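Local coordinates for Lin2111 protein (Listeria innocua, PDB 3EDP) that is of unknown function but, as a GntR-family protein with a UTRA domain, probably binds DNA and regulates transcription, at residues P75-Q80 against K102-R107; T139-I144 against Q220-D225; L147-D152 against G170-F175. All blocks are in the same frame, centred on the assembly; numbering follows the deposited sequence.

Interaction 1 (P75-Q80 against K102-R107); sequences PKLTAQ and KDFYIR
Pro75 lays its ring over one face of Phe104. From CB outward, CB and CG meet Phe104, while CD reaches Ile106: CB comes closest, 3.4 Å from Phe104 CE2, and CG stands above the middle of the aromatic ring, 3.7 Å from its centroid and 8° off the normal, a CH-pi contact. Pro75 CD reaches past the ring to the next inward side chain of the strand, lying 3.9 Å from Ile106 CG1. The two side chains of Pro75 and Phe104 cross at about a right angle. Phe104 is set for this by its first torsion, with CG anti to the backbone N (chi1 -180°).

Leu77, at the centre of an inverse gamma turn, comes instead to the ring's edge, and its CD2 is 4.0 Å from Phe104 CB. No direct hydrogen bond joins the segments; a water within hydrogen-bonding reach of Pro75 O (2.7 Å) and Phe104 O (2.8 Å) lies between the two carbonyls, though it has more acceptors in reach than protons to give.

The contact joins the segment between strand 70-73 and helix 79-86 to strand 99-108, an outermost strand of the six-stranded sheet within this chain. Thr78 caps helix 79-86 through Asn81 N, Met85 of that helix touches both Leu77 and Phe104, and strand 124-134 pairs alongside.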
loop_
_atom_site.group_PDB
_atom_site.type_symbol
_atom_site.label_atom_id
_atom_site.label_comp_id
_atom_site.label_asym_id
_atom_site.label_seq_id
_atom_site.Cartn_x
_atom_site.Cartn_y
_atom_site.Cartn_z
ATOM N N PRO A 75 -1.328 -11.835 -24.228
ATOM C CA PRO A 75 -2.156 -12.671 -23.348
ATOM C C PRO A 75 -3.607 -12.717 -23.829
ATOM O O PRO A 75 -4.090 -11.782 -24.473
ATOM C CB PRO A 75 -2.055 -11.971 -21.983
ATOM C CG PRO A 75 -1.549 -10.594 -22.266
ATOM C CD PRO A 75 -0.758 -10.665 -23.535
ATOM N N LYS A 76 -4.292 -13.810 -23.523
ATOM C CA LYS A 76 -5.681 -13.986 -23.929
ATOM C C LYS A 76 -6.595 -14.124 -22.720
ATOM O O LYS A 76 -6.344 -14.935 -21.829
ATOM C CB LYS A 76 -5.811 -15.223 -24.823
ATOM C CG LYS A 76 -5.649 -14.942 -26.309
ATOM C CD LYS A 76 -7.003 -14.749 -26.982
ATOM C CE LYS A 76 -7.756 -16.074 -27.093
ATOM N NZ LYS A 76 -9.171 -15.888 -27.526
ATOM N N LEU A 77 -7.658 -13.332 -22.689
ATOM C CA LEU A 77 -8.627 -13.434 -21.608
ATOM C C LEU A 77 -9.666 -14.504 -21.924
ATOM O O LEU A 77 -10.855 -14.212 -22.092
ATOM C CB LEU A 77 -9.297 -12.084 -21.341
ATOM C CG LEU A 77 -8.429 -10.981 -20.728
ATOM C CD1 LEU A 77 -9.175 -9.658 -20.741
ATOM C CD2 LEU A 77 -7.976 -11.337 -19.301
ATOM N N THR A 78 -9.210 -15.748 -22.011
ATOM C CA THR A 78 -10.121 -16.866 -22.222
ATOM C C THR A 78 -10.882 -17.114 -20.933
ATOM O O THR A 78 -10.577 -16.517 -19.899
ATOM C CB THR A 78 -9.368 -18.148 -22.590
ATOM O OG1 THR A 78 -8.486 -18.506 -21.519
ATOM C CG2 THR A 78 -8.565 -17.951 -23.879
ATOM N N ALA A 79 -11.869 -17.996 -20.990
ATOM C CA ALA A 79 -12.658 -18.319 -19.813
ATOM C C ALA A 79 -11.752 -18.918 -18.753
ATOM O O ALA A 79 -11.902 -18.647 -17.559
ATOM C CB ALA A 79 -13.776 -19.287 -20.173
ATOM N N GLN A 80 -10.796 -19.724 -19.199
ATOM C CA GLN A 80 -9.885 -20.392 -18.278
ATOM C C GLN A 80 -8.969 -19.396 -17.566
ATOM O O GLN A 80 -8.778 -19.469 -16.351
ATOM C CB GLN A 80 -9.048 -21.448 -19.009
ATOM C CG GLN A 80 -8.212 -22.302 -18.073
ATOM C CD GLN A 80 -9.040 -22.910 -16.954
ATOM O OE1 GLN A 80 -8.674 -22.828 -15.778
ATOM N NE2 GLN A 80 -10.168 -23.515 -17.313
ATOM N N LYS A 102 -11.153 -6.107 -17.605
ATOM C CA LYS A 102 -11.621 -5.450 -18.814
ATOM C C LYS A 102 -10.580 -5.540 -19.923
ATOM O O LYS A 102 -10.916 -5.613 -21.097
ATOM C CB LYS A 102 -11.914 -3.971 -18.536
ATOM C CG LYS A 102 -12.797 -3.706 -17.330
ATOM C CD LYS A 102 -14.274 -3.749 -17.677
ATOM C CE LYS A 102 -14.846 -5.140 -17.525
ATOM N NZ LYS A 102 -16.334 -5.119 -17.594
ATOM N N ASP A 103 -9.314 -5.513 -19.534
ATOM C CA ASP A 103 -8.213 -5.398 -20.472
ATOM C C ASP A 103 -6.963 -6.026 -19.878
ATOM O O ASP A 103 -6.669 -5.847 -18.687
ATOM C CB ASP A 103 -7.919 -3.924 -20.760
ATOM C CG ASP A 103 -8.593 -3.430 -22.011
ATOM O OD1 ASP A 103 -8.592 -4.176 -23.014
ATOM O OD2 ASP A 103 -9.113 -2.292 -21.994
ATOM N N PHE A 104 -6.225 -6.747 -20.716
ATOM C CA PHE A 104 -4.928 -7.284 -20.338
ATOM C C PHE A 104 -4.092 -7.401 -21.608
ATOM O O PHE A 104 -4.372 -8.233 -22.467
ATOM C CB PHE A 104 -5.096 -8.642 -19.641
ATOM C CG PHE A 104 -3.801 -9.281 -19.201
ATOM C CD1 PHE A 104 -2.693 -8.511 -18.888
ATOM C CD2 PHE A 104 -3.708 -10.661 -19.069
ATOM C CE1 PHE A 104 -1.503 -9.105 -18.467
ATOM C CE2 PHE A 104 -2.523 -11.261 -18.660
ATOM C CZ PHE A 104 -1.421 -10.481 -18.353
ATOM N N TYR A 105 -3.082 -6.553 -21.747
ATOM C CA TYR A 105 -2.250 -6.615 -22.941
ATOM C C TYR A 105 -0.854 -6.041 -22.723
ATOM O O TYR A 105 -0.568 -5.425 -21.691
ATOM C CB TYR A 105 -2.936 -5.914 -24.122
ATOM C CG TYR A 105 -3.073 -4.418 -23.928
ATOM C CD1 TYR A 105 -2.242 -3.533 -24.599
ATOM C CD2 TYR A 105 -4.022 -3.897 -23.065
ATOM C CE1 TYR A 105 -2.362 -2.167 -24.424
ATOM C CE2 TYR A 105 -4.153 -2.534 -22.882
ATOM C CZ TYR A 105 -3.319 -1.673 -23.563
ATOM O OH TYR A 105 -3.444 -0.313 -23.387
ATOM N N ILE A 106 0.011 -6.278 -23.704
ATOM C CA ILE A 106 1.365 -5.752 -23.705
ATOM C C ILE A 106 1.440 -4.573 -24.663
ATOM O O ILE A 106 0.836 -4.596 -25.737
ATOM C CB ILE A 106 2.355 -6.824 -24.172
ATOM C CG1 ILE A 106 2.208 -8.088 -23.317
ATOM C CG2 ILE A 106 3.773 -6.281 -24.166
ATOM C CD1 ILE A 106 3.008 -9.266 -23.832
ATOM N N ARG A 107 2.193 -3.552 -24.276
ATOM C CA ARG A 107 2.331 -2.337 -25.062
ATOM C C ARG A 107 3.687 -1.718 -24.740
ATOM O O ARG A 107 4.319 -2.074 -23.745
ATOM C CB ARG A 107 1.240 -1.352 -24.656
ATOM C CG ARG A 107 1.199 -1.156 -23.128
ATOM C CD ARG A 107 0.436 0.095 -22.697
ATOM N NE ARG A 107 1.274 1.290 -22.765
ATOM C CZ ARG A 107 0.832 2.525 -22.537
ATOM N NH1 ARG A 107 -0.444 2.730 -22.231
ATOM N NH2 ARG A 107 1.664 3.559 -22.618
HETATM O O HOH W 1 -3.857 -9.120 -25.056
#

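Interaction 2 (T139-I144 against Q220-D225); sequences TLDRLI and QYHYED
The carboxylate of Asp141 is gripped by two side chains of the opposite strand. His222 ND1 donates to Asp141 OD2 at 2.7 Å in a nearly straight bond; OD2 lies in the imidazole plane and is approached on its syn side, with ND1 well out of the carboxylate plane. Gln220 NE2 reaches Asp141 OD1 at 2.6 Å, but the bond is bent to 129° and weak. Asp141 CG is anti to its carbonyl carbon (chi1 -82°), which swings the carboxylate across to the neighbouring strand. The far nitrogen of the same imidazole, His222 NE2, gives its hydrogen to Glu224 OE2 at 2.7 Å, so the ring is held at both nitrogens. Two carboxylates around it would probably favour a positively charged histidine.

Beneath this network the strands run antiparallel, 174° apart. Leu140 with Tyr223 and Arg142 with Tyr221 are hydrogen-bonded pairs; Asp141 with His222 and Leu143 with Gln220 are non-hydrogen-bonded pairs. On the face carrying the tyrosines, the bent chain of Arg142 brings NH1 to 3.8 Å from Tyr221 CD2, while its NH2 makes a salt bridge to Glu189. Leu140 CD2 packs at 4.2 Å against Tyr223 CD2.

Strands 137-146 and 215-225 lie in the middle of the six-stranded sheet, flanked by 124-134 and 201-211. Helix 188-194 packs on Leu140 and Tyr223, and helix 110-117 on Tyr221 and Ile144; Phe130 lies by Asp141 and Leu143 on the other face.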
loop_
_atom_site.group_PDB
_atom_site.type_symbol
_atom_site.label_atom_id
_atom_site.label_comp_id
_atom_site.label_asym_id
_atom_site.label_seq_id
_atom_site.Cartn_x
_atom_site.Cartn_y
_atom_site.Cartn_z
ATOM N N THR A 139 -15.568 0.769 -8.893
ATOM C CA THR A 139 -14.238 1.342 -8.921
ATOM C C THR A 139 -13.471 0.781 -10.109
ATOM O O THR A 139 -13.815 -0.273 -10.654
ATOM C CB THR A 139 -13.466 1.033 -7.638
ATOM O OG1 THR A 139 -13.270 -0.382 -7.534
ATOM C CG2 THR A 139 -14.237 1.547 -6.404
ATOM N N LEU A 140 -12.424 1.487 -10.505
ATOM C CA LEU A 140 -11.640 1.089 -11.659
ATOM C C LEU A 140 -10.164 1.081 -11.289
ATOM O O LEU A 140 -9.656 2.038 -10.704
ATOM C CB LEU A 140 -11.893 2.056 -12.818
ATOM C CG LEU A 140 -10.993 1.911 -14.040
ATOM C CD1 LEU A 140 -11.345 0.638 -14.777
ATOM C CD2 LEU A 140 -11.168 3.112 -14.955
ATOM N N ASP A 141 -9.482 -0.006 -11.617
ATOM C CA ASP A 141 -8.056 -0.105 -11.352
ATOM C C ASP A 141 -7.281 -0.307 -12.632
ATOM O O ASP A 141 -7.710 -1.041 -13.520
ATOM C CB ASP A 141 -7.745 -1.249 -10.381
ATOM C CG ASP A 141 -7.963 -0.854 -8.937
ATOM O OD1 ASP A 141 -6.961 -0.703 -8.207
ATOM O OD2 ASP A 141 -9.131 -0.671 -8.537
ATOM N N ARG A 142 -6.138 0.360 -12.724
ATOM C CA ARG A 142 -5.209 0.108 -13.808
ATOM C C ARG A 142 -3.827 -0.178 -13.227
ATOM O O ARG A 142 -3.327 0.569 -12.380
ATOM C CB ARG A 142 -5.182 1.278 -14.796
ATOM C CG ARG A 142 -3.893 1.387 -15.596
ATOM C CD ARG A 142 -4.152 1.639 -17.081
ATOM N NE ARG A 142 -5.381 2.388 -17.335
ATOM C CZ ARG A 142 -5.587 3.655 -16.974
ATOM N NH1 ARG A 142 -4.649 4.328 -16.315
ATOM N NH2 ARG A 142 -6.744 4.243 -17.257
ATOM N N LEU A 143 -3.241 -1.284 -13.672
ATOM C CA LEU A 143 -1.921 -1.734 -13.239
ATOM C C LEU A 143 -0.954 -1.764 -14.416
ATOM O O LEU A 143 -1.305 -2.203 -15.522
ATOM C CB LEU A 143 -2.006 -3.155 -12.696
ATOM C CG LEU A 143 -2.292 -3.449 -11.232
ATOM C CD1 LEU A 143 -3.708 -3.042 -10.864
ATOM C CD2 LEU A 143 -2.059 -4.933 -10.980
ATOM N N ILE A 144 0.266 -1.315 -14.166
ATOM C CA ILE A 144 1.326 -1.354 -15.156
ATOM C C ILE A 144 2.518 -2.118 -14.574
ATOM O O ILE A 144 3.052 -1.740 -13.533
ATOM C CB ILE A 144 1.764 0.063 -15.559
ATOM C CG1 ILE A 144 0.557 0.892 -16.013
ATOM C CG2 ILE A 144 2.828 0.002 -16.655
ATOM C CD1 ILE A 144 -0.047 0.454 -17.339
ATOM N N GLN A 220 0.131 1.443 -9.962
ATOM C CA GLN A 220 -1.314 1.226 -9.920
ATOM C C GLN A 220 -2.064 2.545 -9.818
ATOM O O GLN A 220 -1.658 3.446 -9.084
ATOM C CB GLN A 220 -1.683 0.352 -8.729
ATOM C CG GLN A 220 -3.175 0.053 -8.606
ATOM C CD GLN A 220 -3.452 -0.928 -7.470
ATOM O OE1 GLN A 220 -2.627 -1.092 -6.577
ATOM N NE2 GLN A 220 -4.598 -1.598 -7.518
ATOM N N TYR A 221 -3.148 2.660 -10.575
ATOM C CA TYR A 221 -4.043 3.799 -10.464
ATOM C C TYR A 221 -5.393 3.247 -10.077
ATOM O O TYR A 221 -5.907 2.343 -10.727
ATOM C CB TYR A 221 -4.153 4.564 -11.785
ATOM C CG TYR A 221 -2.842 5.106 -12.290
ATOM C CD1 TYR A 221 -2.219 6.173 -11.656
ATOM C CD2 TYR A 221 -2.221 4.547 -13.400
ATOM C CE1 TYR A 221 -1.010 6.673 -12.116
ATOM C CE2 TYR A 221 -1.018 5.042 -13.870
ATOM C CZ TYR A 221 -0.421 6.109 -13.227
ATOM O OH TYR A 221 0.775 6.602 -13.691
ATOM N N HIS A 222 -5.951 3.774 -8.994
ATOM C CA HIS A 222 -7.247 3.333 -8.511
ATOM C C HIS A 222 -8.188 4.534 -8.487
ATOM O O HIS A 222 -7.816 5.613 -8.021
ATOM C CB HIS A 222 -7.100 2.721 -7.113
ATOM C CG HIS A 222 -8.404 2.442 -6.435
ATOM N ND1 HIS A 222 -9.178 1.339 -6.733
ATOM C CD2 HIS A 222 -9.073 3.118 -5.471
ATOM C CE1 HIS A 222 -10.266 1.349 -5.985
ATOM N NE2 HIS A 222 -10.228 2.418 -5.211
ATOM N N TYR A 223 -9.396 4.350 -9.001
ATOM C CA TYR A 223 -10.352 5.450 -9.122
ATOM C C TYR A 223 -11.636 5.132 -8.378
ATOM O O TYR A 223 -12.157 4.015 -8.483
ATOM C CB TYR A 223 -10.704 5.702 -10.591
ATOM C CG TYR A 223 -9.532 6.061 -11.479
ATOM C CD1 TYR A 223 -9.199 7.389 -11.718
ATOM C CD2 TYR A 223 -8.768 5.071 -12.086
ATOM C CE1 TYR A 223 -8.139 7.721 -12.536
ATOM C CE2 TYR A 223 -7.701 5.394 -12.900
ATOM C CZ TYR A 223 -7.392 6.719 -13.121
ATOM O OH TYR A 223 -6.338 7.051 -13.935
ATOM N N GLU A 224 -12.154 6.119 -7.648
ATOM C CA GLU A 224 -13.425 5.975 -6.949
ATOM C C GLU A 224 -14.252 7.239 -7.097
ATOM O O GLU A 224 -13.717 8.349 -7.099
ATOM C CB GLU A 224 -13.213 5.738 -5.452
ATOM C CG GLU A 224 -12.614 4.402 -5.087
ATOM C CD GLU A 224 -12.404 4.248 -3.581
ATOM O OE1 GLU A 224 -12.875 5.115 -2.805
ATOM O OE2 GLU A 224 -11.773 3.254 -3.173
ATOM N N ASP A 225 -15.560 7.056 -7.200
ATOM C CA ASP A 225 -16.510 8.158 -7.210
ATOM C C ASP A 225 -16.296 9.015 -5.947
ATOM O O ASP A 225 -16.264 8.493 -4.840
ATOM C CB ASP A 225 -17.926 7.580 -7.253
ATOM C CG ASP A 225 -18.998 8.647 -7.366
ATOM O OD1 ASP A 225 -18.671 9.856 -7.334
ATOM O OD2 ASP A 225 -20.178 8.262 -7.484
#

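Interaction 3 (L147-D152 against G170-F175); sequences LGLYPD and GKYKLF
Leu149 and Lys171 meet through their backbones, where two irregular segments pass close enough for a single direct hydrogen bond. Lys171 N donates to Leu149 O at 2.8 Å and 175°, almost straight. A water donates to Leu149 O at 3.1 Å and accepts a hydrogen bond from Tyr172 N at 2.8 Å, extending the link by one residue. The closest CA atoms are those of Tyr150 and Gly170, 4.4 Å apart.

Of the side chains, the Tyr150 ring settles against this glycine, with CD1 3.5 Å from Gly170 CA. The Tyr150 hydroxyl bonds to Val167 O, at the end of helix 163-167, and the ring also touches Ile217 and Ala218. Leu149 CD1 meets the edge of the Tyr172 ring, 4.1 Å from CE2. Lys171 extends fully beyond CB; that CB rests 3.3 Å from Leu149 O, while the aliphatic CD passes Gly148 O.

The polar core of the contact is therefore one carbonyl with two donors, one direct and one through water, edged by modest apolar packing. Such chemistry ties together the ends of the connection around helix 163-167 at the protein surface.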
loop_
_atom_site.group_PDB
_atom_site.type_symbol
_atom_site.label_atom_id
_atom_site.label_comp_id
_atom_site.label_asym_id
_atom_site.label_seq_id
_atom_site.Cartn_x
_atom_site.Cartn_y
_atom_site.Cartn_z
ATOM N N LEU A 147 7.531 -5.818 -18.426
ATOM C CA LEU A 147 7.824 -7.185 -18.824
ATOM C C LEU A 147 9.130 -7.689 -18.241
ATOM O O LEU A 147 9.188 -8.797 -17.719
ATOM C CB LEU A 147 7.890 -7.282 -20.347
ATOM C CG LEU A 147 6.617 -7.732 -21.049
ATOM C CD1 LEU A 147 6.408 -9.217 -20.818
ATOM C CD2 LEU A 147 5.421 -6.916 -20.572
ATOM N N GLY A 148 10.172 -6.870 -18.348
ATOM C CA GLY A 148 11.496 -7.230 -17.860
ATOM C C GLY A 148 11.585 -7.446 -16.358
ATOM O O GLY A 148 12.579 -7.965 -15.860
ATOM N N LEU A 149 10.550 -7.039 -15.632
ATOM C CA LEU A 149 10.521 -7.185 -14.184
ATOM C C LEU A 149 9.618 -8.352 -13.779
ATOM O O LEU A 149 9.701 -8.852 -12.658
ATOM C CB LEU A 149 10.026 -5.887 -13.535
ATOM C CG LEU A 149 11.051 -4.824 -13.119
ATOM C CD1 LEU A 149 12.345 -4.914 -13.913
ATOM C CD2 LEU A 149 10.454 -3.428 -13.196
ATOM N N TYR A 150 8.737 -8.761 -14.689
ATOM C CA TYR A 150 7.877 -9.928 -14.472
ATOM C C TYR A 150 8.005 -10.936 -15.631
ATOM O O TYR A 150 6.999 -11.426 -16.152
ATOM C CB TYR A 150 6.416 -9.488 -14.265
ATOM C CG TYR A 150 6.253 -8.564 -13.072
ATOM C CD1 TYR A 150 5.750 -9.032 -11.865
ATOM C CD2 TYR A 150 6.642 -7.230 -13.146
ATOM C CE1 TYR A 150 5.618 -8.196 -10.771
ATOM C CE2 TYR A 150 6.521 -6.389 -12.051
ATOM C CZ TYR A 150 6.005 -6.877 -10.868
ATOM O OH TYR A 150 5.886 -6.049 -9.776
ATOM N N PRO A 151 9.254 -11.262 -16.015
ATOM C CA PRO A 151 9.570 -12.050 -17.217
ATOM C C PRO A 151 8.954 -13.448 -17.246
ATOM O O PRO A 151 8.612 -13.932 -18.321
ATOM C CB PRO A 151 11.102 -12.176 -17.147
ATOM C CG PRO A 151 11.404 -12.050 -15.694
ATOM C CD PRO A 151 10.481 -10.949 -15.263
ATOM N N ASP A 152 8.812 -14.085 -16.090
ATOM C CA ASP A 152 8.456 -15.502 -16.055
ATOM C C ASP A 152 6.966 -15.784 -15.864
ATOM O O ASP A 152 6.539 -16.939 -15.896
ATOM C CB ASP A 152 9.279 -16.222 -14.980
ATOM C CG ASP A 152 10.773 -16.152 -15.248
ATOM O OD1 ASP A 152 11.179 -16.367 -16.412
ATOM O OD2 ASP A 152 11.538 -15.881 -14.297
ATOM N N GLY A 170 7.194 -10.958 -9.122
ATOM C CA GLY A 170 8.133 -10.918 -10.230
ATOM C C GLY A 170 9.582 -11.085 -9.793
ATOM O O GLY A 170 9.876 -11.739 -8.793
ATOM N N LYS A 171 10.487 -10.483 -10.558
ATOM C CA LYS A 171 11.927 -10.579 -10.320
ATOM C C LYS A 171 12.359 -10.040 -8.948
ATOM O O LYS A 171 13.192 -10.638 -8.278
ATOM C CB LYS A 171 12.660 -9.819 -11.430
ATOM C CG LYS A 171 14.152 -10.058 -11.519
ATOM C CD LYS A 171 14.703 -9.430 -12.797
ATOM C CE LYS A 171 16.222 -9.434 -12.820
ATOM N NZ LYS A 171 16.745 -8.668 -13.984
ATOM N N TYR A 172 11.787 -8.910 -8.540
ATOM C CA TYR A 172 12.208 -8.228 -7.325
ATOM C C TYR A 172 11.153 -8.279 -6.232
ATOM O O TYR A 172 9.973 -8.472 -6.497
ATOM C CB TYR A 172 12.558 -6.771 -7.623
ATOM C CG TYR A 172 13.722 -6.607 -8.559
ATOM C CD1 TYR A 172 15.028 -6.637 -8.087
ATOM C CD2 TYR A 172 13.520 -6.424 -9.923
ATOM C CE1 TYR A 172 16.103 -6.491 -8.950
ATOM C CE2 TYR A 172 14.586 -6.276 -10.793
ATOM C CZ TYR A 172 15.875 -6.310 -10.301
ATOM O OH TYR A 172 16.935 -6.163 -11.166
ATOM N N LYS A 173 11.594 -8.100 -4.995
ATOM C CA LYS A 173 10.693 -8.119 -3.850
ATOM C C LYS A 173 10.168 -6.707 -3.593
ATOM O O LYS A 173 10.889 -5.725 -3.775
ATOM C CB LYS A 173 11.428 -8.696 -2.630
ATOM C CG LYS A 173 10.872 -8.293 -1.274
ATOM C CD LYS A 173 9.523 -8.936 -0.988
ATOM C CE LYS A 173 8.904 -8.385 0.296
ATOM N NZ LYS A 173 7.415 -8.472 0.294
ATOM N N LEU A 174 8.900 -6.602 -3.220
ATOM C CA LEU A 174 8.330 -5.317 -2.839
ATOM C C LEU A 174 9.017 -4.824 -1.569
ATOM O O LEU A 174 9.187 -5.584 -0.620
ATOM C CB LEU A 174 6.830 -5.449 -2.592
ATOM C CG LEU A 174 6.162 -4.193 -2.035
ATOM C CD1 LEU A 174 6.411 -3.008 -2.958
ATOM C CD2 LEU A 174 4.674 -4.427 -1.847
ATOM N N PHE A 175 9.406 -3.555 -1.550
ATOM C CA PHE A 175 10.093 -2.987 -0.388
ATOM C C PHE A 175 9.403 -1.738 0.152
ATOM O O PHE A 175 9.321 -1.542 1.361
ATOM C CB PHE A 175 11.547 -2.656 -0.733
ATOM C CG PHE A 175 12.264 -1.886 0.346
ATOM C CD1 PHE A 175 12.602 -2.498 1.542
ATOM C CD2 PHE A 175 12.590 -0.550 0.168
ATOM C CE1 PHE A 175 13.254 -1.786 2.541
ATOM C CE2 PHE A 175 13.255 0.164 1.167
ATOM C CZ PHE A 175 13.579 -0.452 2.345
HETATM O O HOH W 2 9.865 -7.482 -9.928
#

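Along the chain, interaction 1 closes before interactions 2 and 3 open, and interaction 3 falls within the long excursion between the two strands of interaction 2. Interactions 1 and 2 reach the same six-stranded antiparallel sheet, at an outermost strand and at a central pair; their centres are about 17 Å apart. Interaction 3 joins loops beyond the sheet, its centre about 19 Å from that of interaction 1 and 21 Å from that of interaction 2. It touches interaction 1 where Ile106 CG2 lies 4.0 Å from Leu147 CD2. Interaction 1 thus fastens the connection between strand 70-73 and helix 79-86 to strand 99-108 of the sheet, whose other strands and connections the others join.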